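Octenoyl-CoA reductase/carboxylase (Streptomyces sp., PDB 4A10) probably carries out the NADPH-dependent reductive carboxylation of 2-octenoyl-CoA as a homotetramer. Local coordinates at residues K44-S49 against S81-P86; S118-R123 against G134-V139; D154-T159 against G359-N364; V249-S254 against I270-L275. All blocks are in the same frame, centred on the assembly; numbering follows the deposited sequence.

Contact 1 (K44-S49 against S81-P86); sequences KDVRKS and SAMFEP
Ser49 gives its hydroxyl to the carbonyl of Ala82, with OG a short 2.5 Å from Ala82 O and the donor somewhat tilted from the carbonyl plane. OG is held between the backbone N and the carbonyl carbon of its own residue (chi1 58°), which aims it at the last turn of helix 76-83. That helix stops in a Schellman motif at Phe84, whose N bonds back to Ser81 O. With an alanine in place of Ser49, the Ala82 carbonyl would probably be left without this donor, and the helix end would lose its polar tie to residues 44-49. The Lys44 and Glu85 side chains cross at about a right angle. CE of Lys44 comes to 3.3 Å from OE2 of Glu85, but Lys44 NZ stays 4.2 Å from the same oxygen, too far for a salt bridge. Between these ends the contact is apolar. Val46 CG2 presses tightly on Ala82 CB at 3.3 Å and also reaches Met83 CG, while Ser49 CB meets Phe84 CE2 obliquely at 3.7 Å. Asp45 turns the other way, where its carboxylate caps Arg47 N and is gripped side-on by Arg47 NE and NH2. Gln401 bonds to both Lys44 O and Val46 N. One neutral hydrogen bond and a small apolar patch therefore join the segments, on the helix that carries the NADP(+)-binding Trp80, and the opposite charges probably add only a loose attraction.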
loop_
_atom_site.group_PDB
_atom_site.type_symbol
_atom_site.label_atom_id
_atom_site.label_comp_id
_atom_site.label_asym_id
_atom_site.label_seq_id
_atom_site.Cartn_x
_atom_site.Cartn_y
_atom_site.Cartn_z
ATOM N N LYS B 44 40.444 -9.734 15.537
ATOM C CA LYS B 44 40.752 -8.369 15.156
ATOM C C LYS B 44 40.341 -7.414 16.267
ATOM O O LYS B 44 39.254 -6.814 16.226
ATOM C CB LYS B 44 40.026 -8.034 13.849
ATOM C CG LYS B 44 40.407 -8.948 12.695
ATOM C CD LYS B 44 39.278 -9.098 11.684
ATOM C CE LYS B 44 39.785 -9.623 10.348
ATOM N NZ LYS B 44 40.597 -10.858 10.485
ATOM N N ASP B 45 41.216 -7.285 17.262
ATOM C CA ASP B 45 40.948 -6.454 18.437
ATOM C C ASP B 45 40.855 -4.990 18.004
ATOM O O ASP B 45 41.823 -4.394 17.536
ATOM C CB ASP B 45 42.017 -6.680 19.517
ATOM C CG ASP B 45 41.735 -5.940 20.841
ATOM O OD1 ASP B 45 40.866 -5.035 20.915
ATOM O OD2 ASP B 45 42.433 -6.269 21.829
ATOM N N VAL B 46 39.659 -4.442 18.174
ATOM C CA VAL B 46 39.301 -3.100 17.746
ATOM C C VAL B 46 40.163 -1.987 18.378
ATOM O O VAL B 46 40.399 -0.934 17.767
ATOM C CB VAL B 46 37.782 -2.920 17.980
ATOM C CG1 VAL B 46 37.460 -1.718 18.837
ATOM C CG2 VAL B 46 37.046 -2.930 16.668
ATOM N N ARG B 47 40.667 -2.261 19.578
ATOM C CA ARG B 47 41.574 -1.359 20.299
ATOM C C ARG B 47 42.967 -1.243 19.653
ATOM O O ARG B 47 43.716 -0.313 19.952
ATOM C CB ARG B 47 41.702 -1.796 21.768
ATOM C CG ARG B 47 40.364 -1.859 22.517
ATOM C CD ARG B 47 40.423 -2.687 23.802
ATOM N NE ARG B 47 40.787 -4.086 23.549
ATOM C CZ ARG B 47 40.844 -5.036 24.478
ATOM N NH1 ARG B 47 40.540 -4.766 25.745
ATOM N NH2 ARG B 47 41.197 -6.270 24.135
ATOM N N LYS B 48 43.315 -2.170 18.765
ATOM C CA LYS B 48 44.615 -2.101 18.089
ATOM C C LYS B 48 44.657 -1.068 16.974
ATOM O O LYS B 48 45.704 -0.446 16.753
ATOM C CB LYS B 48 45.037 -3.462 17.532
ATOM C CG LYS B 48 45.126 -4.555 18.587
ATOM C CD LYS B 48 45.978 -5.732 18.106
ATOM C CE LYS B 48 46.195 -6.721 19.230
ATOM N NZ LYS B 48 46.470 -6.002 20.509
ATOM N N SER B 49 43.530 -0.918 16.268
ATOM C CA SER B 49 43.420 -0.047 15.106
ATOM C C SER B 49 42.943 1.375 15.426
ATOM O O SER B 49 43.284 2.332 14.711
ATOM C CB SER B 49 42.508 -0.688 14.040
ATOM O OG SER B 49 41.196 -0.961 14.530
ATOM N N SER B 81 34.114 -0.961 10.908
ATOM C CA SER B 81 35.150 -0.033 10.432
ATOM C C SER B 81 36.498 -0.352 11.066
ATOM O O SER B 81 37.507 -0.489 10.377
ATOM C CB SER B 81 34.819 1.406 10.814
ATOM O OG SER B 81 33.577 1.792 10.320
ATOM N N ALA B 82 36.511 -0.427 12.390
ATOM C CA ALA B 82 37.752 -0.612 13.140
ATOM C C ALA B 82 38.370 -1.995 12.886
ATOM O O ALA B 82 39.571 -2.187 13.041
ATOM C CB ALA B 82 37.505 -0.380 14.610
ATOM N N MET B 83 37.531 -2.943 12.476
ATOM C CA MET B 83 37.991 -4.247 12.031
ATOM C C MET B 83 38.490 -4.225 10.575
ATOM O O MET B 83 39.144 -5.161 10.138
ATOM C CB MET B 83 36.883 -5.293 12.190
ATOM C CG MET B 83 36.577 -5.697 13.630
ATOM S SD MET B 83 35.490 -7.156 13.747
ATOM C CE MET B 83 33.948 -6.517 13.127
ATOM N N PHE B 84 38.208 -3.142 9.849
ATOM C CA PHE B 84 38.448 -3.053 8.395
ATOM C C PHE B 84 37.630 -4.108 7.627
ATOM O O PHE B 84 38.064 -4.622 6.602
ATOM C CB PHE B 84 39.947 -3.164 8.066
ATOM C CG PHE B 84 40.791 -2.099 8.706
ATOM C CD1 PHE B 84 40.722 -0.781 8.264
ATOM C CD2 PHE B 84 41.647 -2.409 9.763
ATOM C CE1 PHE B 84 41.496 0.205 8.859
ATOM C CE2 PHE B 84 42.441 -1.428 10.367
ATOM C CZ PHE B 84 42.365 -0.126 9.921
ATOM N N GLU B 85 36.437 -4.407 8.133
ATOM C CA GLU B 85 35.652 -5.531 7.642
ATOM C C GLU B 85 34.316 -5.027 7.129
ATOM O O GLU B 85 33.798 -4.044 7.652
ATOM C CB GLU B 85 35.431 -6.540 8.776
ATOM C CG GLU B 85 35.752 -7.984 8.444
ATOM C CD GLU B 85 37.225 -8.228 8.079
ATOM O OE1 GLU B 85 37.996 -7.248 8.000
ATOM O OE2 GLU B 85 37.611 -9.403 7.859
ATOM N N PRO B 86 33.769 -5.663 6.075
ATOM C CA PRO B 86 34.407 -6.682 5.241
ATOM C C PRO B 86 35.258 -6.064 4.136
ATOM O O PRO B 86 35.954 -6.783 3.431
ATOM C CB PRO B 86 33.215 -7.439 4.647
ATOM C CG PRO B 86 32.115 -6.464 4.625
ATOM C CD PRO B 86 32.328 -5.536 5.780
#

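Contact 2 (S118-R123 against G134-V139); sequences SGVVVR and GDHVIV
Gly134 N donates to Val121 O at 2.8 Å, the shortest of four backbone bonds that zip residues 118-123 to 134-139 as an antiparallel beta hairpin. Next along, Val121 N reaches Asp135 O, which also receives a CA-H...O contact from Val120. Gly119 and Val137 then form a hydrogen-bonded pair, with Val137 N 2.9 Å from Gly119 O and Gly119 N 3.0 Å from Val137 O. Val137 holds CG1 anti to its own carbonyl carbon (chi1 -64°), which leaves CG2 only 3.4 Å from Gly119 O and sends CG1 across to Val121 CG2 at 3.7 Å, the two side chains crossing at about a right angle. Ser118, Val120, His136 and Ile138 share the other face of the sheet. There Ser118 CB touches Ile138 CD1 at 3.6 Å, and Val120 lies alongside His136, its CG2 4.0 Å from CD2 of the ring. Helix 193-197 covers this face, and Ser118 OG is bonded to Trp193 O. On its far edge strand 117-124 pairs with strand 64-73, with a classic beta bulge at Val122 and Arg123 opposite Leu66. Strand pairing in this part of the GroES-like domain thus rests on main-chain bonds and depends little on side-chain polarity.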
loop_
_atom_site.group_PDB
_atom_site.type_symbol
_atom_site.label_atom_id
_atom_site.label_comp_id
_atom_site.label_asym_id
_atom_site.label_seq_id
_atom_site.Cartn_x
_atom_site.Cartn_y
_atom_site.Cartn_z
ATOM N N SER B 118 24.565 13.787 19.706
ATOM C CA SER B 118 23.793 14.934 20.121
ATOM C C SER B 118 24.777 16.046 20.381
ATOM O O SER B 118 25.922 15.791 20.762
ATOM C CB SER B 118 22.953 14.622 21.365
ATOM O OG SER B 118 23.747 14.320 22.486
ATOM N N GLY B 119 24.348 17.280 20.167
ATOM C CA GLY B 119 25.250 18.394 20.333
ATOM C C GLY B 119 24.625 19.742 20.080
ATOM O O GLY B 119 23.407 19.899 20.082
ATOM N N VAL B 120 25.499 20.707 19.840
ATOM C CA VAL B 120 25.151 22.105 19.714
ATOM C C VAL B 120 25.703 22.610 18.381
ATOM O O VAL B 120 26.892 22.485 18.103
ATOM C CB VAL B 120 25.746 22.944 20.904
ATOM C CG1 VAL B 120 25.353 24.409 20.815
ATOM C CG2 VAL B 120 25.315 22.396 22.251
ATOM N N VAL B 121 24.830 23.165 17.551
ATOM C CA VAL B 121 25.254 23.832 16.307
ATOM C C VAL B 121 26.225 24.971 16.609
ATOM O O VAL B 121 25.936 25.833 17.450
ATOM C CB VAL B 121 24.025 24.377 15.510
ATOM C CG1 VAL B 121 24.455 25.186 14.248
ATOM C CG2 VAL B 121 23.090 23.221 15.105
ATOM N N VAL B 122 27.365 24.992 15.924
ATOM C CA VAL B 122 28.274 26.149 16.053
ATOM C C VAL B 122 28.458 26.993 14.790
ATOM O O VAL B 122 28.728 28.202 14.892
ATOM C CB VAL B 122 29.641 25.799 16.728
ATOM C CG1 VAL B 122 29.411 25.305 18.151
ATOM C CG2 VAL B 122 30.460 24.760 15.913
ATOM N N ARG B 123 28.286 26.377 13.619
ATOM C CA ARG B 123 28.390 27.067 12.320
ATOM C C ARG B 123 27.475 26.430 11.293
ATOM O O ARG B 123 27.235 25.215 11.344
ATOM C CB ARG B 123 29.824 27.028 11.775
ATOM C CG ARG B 123 30.879 27.801 12.588
ATOM C CD ARG B 123 30.679 29.317 12.533
ATOM N NE ARG B 123 31.817 30.071 13.079
ATOM C CZ ARG B 123 32.071 30.228 14.379
ATOM N NH1 ARG B 123 31.280 29.683 15.298
ATOM N NH2 ARG B 123 33.129 30.934 14.767
ATOM N N GLY B 134 24.108 27.605 18.712
ATOM C CA GLY B 134 23.455 27.466 20.007
ATOM C C GLY B 134 22.330 26.447 20.068
ATOM O O GLY B 134 21.955 26.003 21.169
ATOM N N ASP B 135 21.791 26.064 18.902
ATOM C CA ASP B 135 20.656 25.128 18.860
ATOM C C ASP B 135 21.096 23.738 19.301
ATOM O O ASP B 135 22.157 23.256 18.907
ATOM C CB ASP B 135 20.049 25.012 17.453
ATOM C CG ASP B 135 19.289 26.254 17.008
ATOM O OD1 ASP B 135 18.830 27.072 17.843
ATOM O OD2 ASP B 135 19.108 26.382 15.772
ATOM N N HIS B 136 20.258 23.102 20.111
ATOM C CA HIS B 136 20.465 21.726 20.540
ATOM C C HIS B 136 19.890 20.756 19.515
ATOM O O HIS B 136 18.712 20.837 19.152
ATOM C CB HIS B 136 19.829 21.506 21.916
ATOM C CG HIS B 136 20.524 22.249 23.020
ATOM N ND1 HIS B 136 20.276 22.009 24.355
ATOM C CD2 HIS B 136 21.474 23.217 22.979
ATOM C CE1 HIS B 136 21.049 22.799 25.088
ATOM N NE2 HIS B 136 21.777 23.548 24.275
ATOM N N VAL B 137 20.747 19.850 19.054
ATOM C CA VAL B 137 20.414 18.939 17.968
ATOM C C VAL B 137 20.731 17.481 18.269
ATOM O O VAL B 137 21.516 17.156 19.162
ATOM C CB VAL B 137 21.131 19.321 16.631
ATOM C CG1 VAL B 137 20.661 20.672 16.125
ATOM C CG2 VAL B 137 22.649 19.313 16.787
ATOM N N ILE B 138 20.096 16.626 17.482
ATOM C CA ILE B 138 20.429 15.240 17.358
ATOM C C ILE B 138 20.810 15.063 15.888
ATOM O O ILE B 138 20.324 15.800 14.997
ATOM C CB ILE B 138 19.216 14.389 17.828
ATOM C CG1 ILE B 138 19.573 13.600 19.066
ATOM C CG2 ILE B 138 18.494 13.605 16.708
ATOM C CD1 ILE B 138 19.495 14.474 20.262
ATOM N N VAL B 139 21.739 14.143 15.636
ATOM C CA VAL B 139 22.173 13.879 14.288
ATOM C C VAL B 139 21.902 12.433 14.026
ATOM O O VAL B 139 22.324 11.581 14.800
ATOM C CB VAL B 139 23.680 14.127 14.060
ATOM C CG1 VAL B 139 24.033 13.800 12.612
ATOM C CG2 VAL B 139 24.068 15.569 14.387
#

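Contact 3 (D154-T159 against G359-N364); sequences DGMLGT and GSHGAN
Asp154 and Asn364 meet with their side chains crossed at about a right angle, the carboxylate and amide planes 76° apart. Asn364 ND2 donates to Asp154 OD1 at 3.0 Å, well above the carboxylate plane yet with the acceptor lying in the amide's own plane. From the opposite face Met156 N reaches the same oxygen at 3.0 Å, closing an Asx turn, so OD1 is clamped between two donors. Meanwhile Asp154 OD2 makes a salt bridge with Arg208. Asn364 also serves as N-cap of helix 365-376, and its CB rests 3.5 Å from Gly155 CA, where a side chain on the glycine would collide with it. Met156 lies along the inside of the bend made by residues 361-364, its chain bent at chi2 (-62°) and chi3 (-60°). Its SD lies 3.6 Å from Ala363 N, and the bends bring CE to 3.6 Å from His361 NE2 and 3.5 Å from His361 O, approaching the ring obliquely. Leu354 of a second subunit packs on Met156 too. A turn and a loop far apart in sequence are thus joined by a polar clamp at one end and the Met156 thioether at the other. The thioether packs directly against His361, an NADP(+)-binding residue, and the Arg208 salt bridge would probably help keep Asp154 ionised.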
loop_
_atom_site.group_PDB
_atom_site.type_symbol
_atom_site.label_atom_id
_atom_site.label_comp_id
_atom_site.label_asym_id
_atom_site.label_seq_id
_atom_site.Cartn_x
_atom_site.Cartn_y
_atom_site.Cartn_z
ATOM N N ASP B 154 11.779 8.647 -1.323
ATOM C CA ASP B 154 12.269 7.931 -0.136
ATOM C C ASP B 154 13.745 8.279 0.072
ATOM O O ASP B 154 14.608 7.881 -0.699
ATOM C CB ASP B 154 12.095 6.408 -0.282
ATOM C CG ASP B 154 12.460 5.591 1.017
ATOM O OD1 ASP B 154 13.226 6.012 1.908
ATOM O OD2 ASP B 154 11.950 4.466 1.122
ATOM N N GLY B 155 14.020 9.022 1.132
ATOM C CA GLY B 155 15.378 9.417 1.458
ATOM C C GLY B 155 16.407 8.303 1.426
ATOM O O GLY B 155 17.547 8.549 1.061
ATOM N N MET B 156 16.008 7.077 1.778
ATOM C CA MET B 156 16.946 5.941 1.798
ATOM C C MET B 156 17.274 5.295 0.441
ATOM O O MET B 156 18.205 4.494 0.355
ATOM C CB MET B 156 16.489 4.871 2.796
ATOM C CG MET B 156 16.605 5.297 4.250
ATOM S SD MET B 156 18.294 5.666 4.798
ATOM C CE MET B 156 19.128 4.101 4.516
ATOM N N LEU B 157 16.544 5.680 -0.610
ATOM C CA LEU B 157 16.600 4.983 -1.903
ATOM C C LEU B 157 17.553 5.578 -2.921
ATOM O O LEU B 157 17.899 4.912 -3.898
ATOM C CB LEU B 157 15.194 4.880 -2.522
ATOM C CG LEU B 157 14.402 3.615 -2.233
ATOM C CD1 LEU B 157 14.593 3.117 -0.796
ATOM C CD2 LEU B 157 12.909 3.791 -2.576
ATOM N N GLY B 158 17.955 6.832 -2.709
ATOM C CA GLY B 158 18.902 7.520 -3.592
ATOM C C GLY B 158 20.153 6.697 -3.799
ATOM O O GLY B 158 20.547 5.951 -2.920
ATOM N N THR B 159 20.765 6.804 -4.974
ATOM C CA THR B 159 22.062 6.169 -5.215
ATOM C C THR B 159 23.185 6.776 -4.350
ATOM O O THR B 159 24.095 6.063 -3.932
ATOM C CB THR B 159 22.410 6.140 -6.727
ATOM O OG1 THR B 159 21.730 5.030 -7.325
ATOM C CG2 THR B 159 23.900 5.966 -6.970
ATOM N N GLY B 359 14.288 -6.430 3.339
ATOM C CA GLY B 359 15.662 -6.086 3.687
ATOM C C GLY B 359 15.680 -4.600 3.963
ATOM O O GLY B 359 15.258 -3.805 3.123
ATOM N N SER B 360 16.139 -4.221 5.146
ATOM C CA SER B 360 16.083 -2.825 5.546
ATOM C C SER B 360 17.296 -2.374 6.349
ATOM O O SER B 360 17.892 -3.161 7.081
ATOM C CB SER B 360 14.816 -2.569 6.359
ATOM O OG SER B 360 14.590 -1.171 6.479
ATOM N N HIS B 361 17.669 -1.109 6.206
ATOM C CA HIS B 361 18.561 -0.511 7.172
ATOM C C HIS B 361 18.312 0.977 7.198
ATOM O O HIS B 361 17.682 1.504 6.288
ATOM C CB HIS B 361 20.045 -0.852 6.901
ATOM C CG HIS B 361 20.680 0.004 5.857
ATOM N ND1 HIS B 361 20.673 -0.326 4.522
ATOM C CD2 HIS B 361 21.344 1.178 5.953
ATOM C CE1 HIS B 361 21.293 0.616 3.836
ATOM N NE2 HIS B 361 21.719 1.536 4.682
ATOM N N GLY B 362 18.787 1.632 8.257
ATOM C CA GLY B 362 18.621 3.064 8.439
ATOM C C GLY B 362 17.187 3.565 8.432
ATOM O O GLY B 362 16.233 2.830 8.743
ATOM N N ALA B 363 17.045 4.834 8.056
ATOM C CA ALA B 363 15.758 5.499 8.045
ATOM C C ALA B 363 15.954 6.875 7.435
ATOM O O ALA B 363 16.983 7.509 7.641
ATOM C CB ALA B 363 15.194 5.607 9.477
ATOM N N ASN B 364 14.976 7.324 6.665
ATOM C CA ASN B 364 15.067 8.629 6.030
ATOM C C ASN B 364 14.672 9.744 7.002
ATOM O O ASN B 364 14.188 9.472 8.092
ATOM C CB ASN B 364 14.244 8.660 4.726
ATOM C CG ASN B 364 12.743 8.457 4.961
ATOM O OD1 ASN B 364 12.180 8.947 5.942
ATOM N ND2 ASN B 364 12.089 7.743 4.032
#

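Contact 4 (V249-S254 against I270-L275); sequences VAVVSS and INRAEL
Strands 247-252 and 269-271 run parallel, the beta-alpha-beta crossover of a Rossmann-type nucleotide-binding domain, with Ile270 N bonded to Ala250 O at 2.7 Å, Val252 N to Ile270 O and Arg272 N to Val252 O. All three bonds run nearly along the C=O axis. On one face Val251 and Ile270 sit side by side in the register, and Ile270 extends CD1 to 4.1 Å from Val249 CG1. Helix 286-303 packs on this face. Val252 and Asn271 occupy the other face, where the crossover helix 255-263 lies. With CG1 anti to the carbonyl carbon (chi1 -57°), Val252 CG2 falls between the backbone N and the carbonyl carbon and comes within 3.7 Å of Asn271 ND2. The amide of Asn271 works at both ends. ND2 donates to Glu258 of the crossover helix, and OD1 accepts from a water at 2.7 Å that in turn accepts a hydrogen bond from Ala273 N. Replacing Asn271 with a leucine would probably leave Glu258 without this donor and the water without its acceptor, freeing the turn after the strand to shift. Ser253 and Arg272, both NADP(+)-binding residues, emerge side by side from the two strand ends, and Ser254 caps the helix through a bond to Lys257 N. The Arg272 chain runs out extended from CG to NE, while at its root CB rests 3.5 Å from Val252 O.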
loop_
_atom_site.group_PDB
_atom_site.type_symbol
_atom_site.label_atom_id
_atom_site.label_comp_id
_atom_site.label_asym_id
_atom_site.label_seq_id
_atom_site.Cartn_x
_atom_site.Cartn_y
_atom_site.Cartn_z
ATOM N N VAL B 249 7.608 -11.028 21.371
ATOM C CA VAL B 249 8.135 -12.239 21.943
ATOM C C VAL B 249 9.627 -12.161 21.672
ATOM O O VAL B 249 10.065 -12.217 20.504
ATOM C CB VAL B 249 7.550 -13.475 21.265
ATOM C CG1 VAL B 249 8.018 -14.736 21.973
ATOM C CG2 VAL B 249 6.004 -13.400 21.226
ATOM N N ALA B 250 10.400 -12.021 22.749
ATOM C CA ALA B 250 11.855 -11.845 22.663
ATOM C C ALA B 250 12.616 -13.163 22.752
ATOM O O ALA B 250 12.204 -14.092 23.477
ATOM C CB ALA B 250 12.328 -10.904 23.759
ATOM N N VAL B 251 13.705 -13.250 21.993
ATOM C CA VAL B 251 14.653 -14.355 22.130
ATOM C C VAL B 251 15.956 -13.799 22.697
ATOM O O VAL B 251 16.536 -12.837 22.162
ATOM C CB VAL B 251 14.912 -15.124 20.802
ATOM C CG1 VAL B 251 15.787 -16.329 21.063
ATOM C CG2 VAL B 251 13.613 -15.587 20.182
ATOM N N VAL B 252 16.379 -14.388 23.810
ATOM C CA VAL B 252 17.617 -14.009 24.489
ATOM C C VAL B 252 18.434 -15.268 24.727
ATOM O O VAL B 252 17.911 -16.387 24.648
ATOM C CB VAL B 252 17.366 -13.325 25.863
ATOM C CG1 VAL B 252 16.491 -12.089 25.718
ATOM C CG2 VAL B 252 16.740 -14.298 26.858
ATOM N N SER B 253 19.714 -15.085 25.046
ATOM C CA SER B 253 20.597 -16.226 25.280
ATOM C C SER B 253 21.122 -16.342 26.715
ATOM O O SER B 253 21.828 -17.302 27.028
ATOM C CB SER B 253 21.748 -16.256 24.256
ATOM O OG SER B 253 22.329 -14.974 24.084
ATOM N N SER B 254 20.771 -15.393 27.585
ATOM C CA SER B 254 21.203 -15.475 28.979
ATOM C C SER B 254 20.207 -14.910 29.995
ATOM O O SER B 254 19.289 -14.166 29.645
ATOM C CB SER B 254 22.572 -14.808 29.160
ATOM O OG SER B 254 22.454 -13.394 29.107
ATOM N N ILE B 270 11.669 -16.136 25.210
ATOM C CA ILE B 270 12.179 -17.461 24.848
ATOM C C ILE B 270 13.696 -17.486 24.949
ATOM O O ILE B 270 14.387 -16.627 24.373
ATOM C CB ILE B 270 11.769 -17.878 23.415
ATOM C CG1 ILE B 270 10.272 -18.184 23.353
ATOM C CG2 ILE B 270 12.595 -19.093 22.926
ATOM C CD1 ILE B 270 9.748 -18.403 21.941
ATOM N N ASN B 271 14.213 -18.465 25.689
ATOM C CA ASN B 271 15.649 -18.652 25.780
ATOM C C ASN B 271 16.182 -19.493 24.625
ATOM O O ASN B 271 15.695 -20.600 24.362
ATOM C CB ASN B 271 16.054 -19.238 27.141
ATOM C CG ASN B 271 16.490 -18.158 28.132
ATOM O OD1 ASN B 271 17.679 -18.028 28.453
ATOM N ND2 ASN B 271 15.529 -17.352 28.589
ATOM N N ARG B 272 17.187 -18.956 23.944
ATOM C CA ARG B 272 17.822 -19.618 22.807
ATOM C C ARG B 272 18.301 -21.051 23.122
ATOM O O ARG B 272 18.389 -21.888 22.219
ATOM C CB ARG B 272 18.987 -18.760 22.300
ATOM C CG ARG B 272 19.214 -18.822 20.811
ATOM C CD ARG B 272 20.362 -17.914 20.383
ATOM N NE ARG B 272 21.010 -18.428 19.179
ATOM C CZ ARG B 272 21.706 -17.693 18.314
ATOM N NH1 ARG B 272 21.852 -16.391 18.506
ATOM N NH2 ARG B 272 22.247 -18.258 17.245
ATOM N N ALA B 273 18.584 -21.332 24.396
ATOM C CA ALA B 273 19.104 -22.644 24.820
ATOM C C ALA B 273 18.246 -23.878 24.473
ATOM O O ALA B 273 18.767 -24.986 24.441
ATOM C CB ALA B 273 19.472 -22.637 26.306
ATOM N N GLU B 274 16.950 -23.718 24.221
ATOM C CA GLU B 274 16.220 -24.812 23.557
ATOM C C GLU B 274 16.554 -24.856 22.064
ATOM O O GLU B 274 15.805 -24.334 21.231
ATOM C CB GLU B 274 14.705 -24.794 23.802
ATOM C CG GLU B 274 14.163 -23.526 24.414
ATOM C CD GLU B 274 14.317 -23.497 25.916
ATOM O OE1 GLU B 274 14.618 -24.551 26.511
ATOM O OE2 GLU B 274 14.138 -22.415 26.506
ATOM N N LEU B 275 17.717 -25.448 21.771
ATOM C CA LEU B 275 18.182 -25.829 20.423
ATOM C C LEU B 275 19.398 -25.055 19.865
ATOM O O LEU B 275 20.475 -25.632 19.684
ATOM C CB LEU B 275 17.036 -25.856 19.398
ATOM C CG LEU B 275 17.055 -26.942 18.310
ATOM C CD1 LEU B 275 18.416 -27.106 17.649
ATOM C CD2 LEU B 275 16.529 -28.285 18.803
HETATM O O HOH W 1 19.094 -19.443 26.699
#

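In the fold
Contacts 1 and 2 follow each other along the chain, and contact 3 then spans some 200 residues, enclosing contact 4 within the loop it closes. Contact 2 lies in the mixed sheet of the GroES-like domain, and contact 4 at the edge of the six-stranded parallel sheet of the nucleotide-binding domain. Their centres are about 40 Å apart, on opposite sides of the chain's centre. Contact 3 joins a loop following strand 142-143 to the segment leaving strand 356-359, the other outermost strand of that sheet within this chain, about 31 Å from contact 4 between centres. Residues that bind NADP(+) occur in contacts 3 and 4, and Trp80 lies beside contact 1, consistent with a cofactor site drawing on both domains.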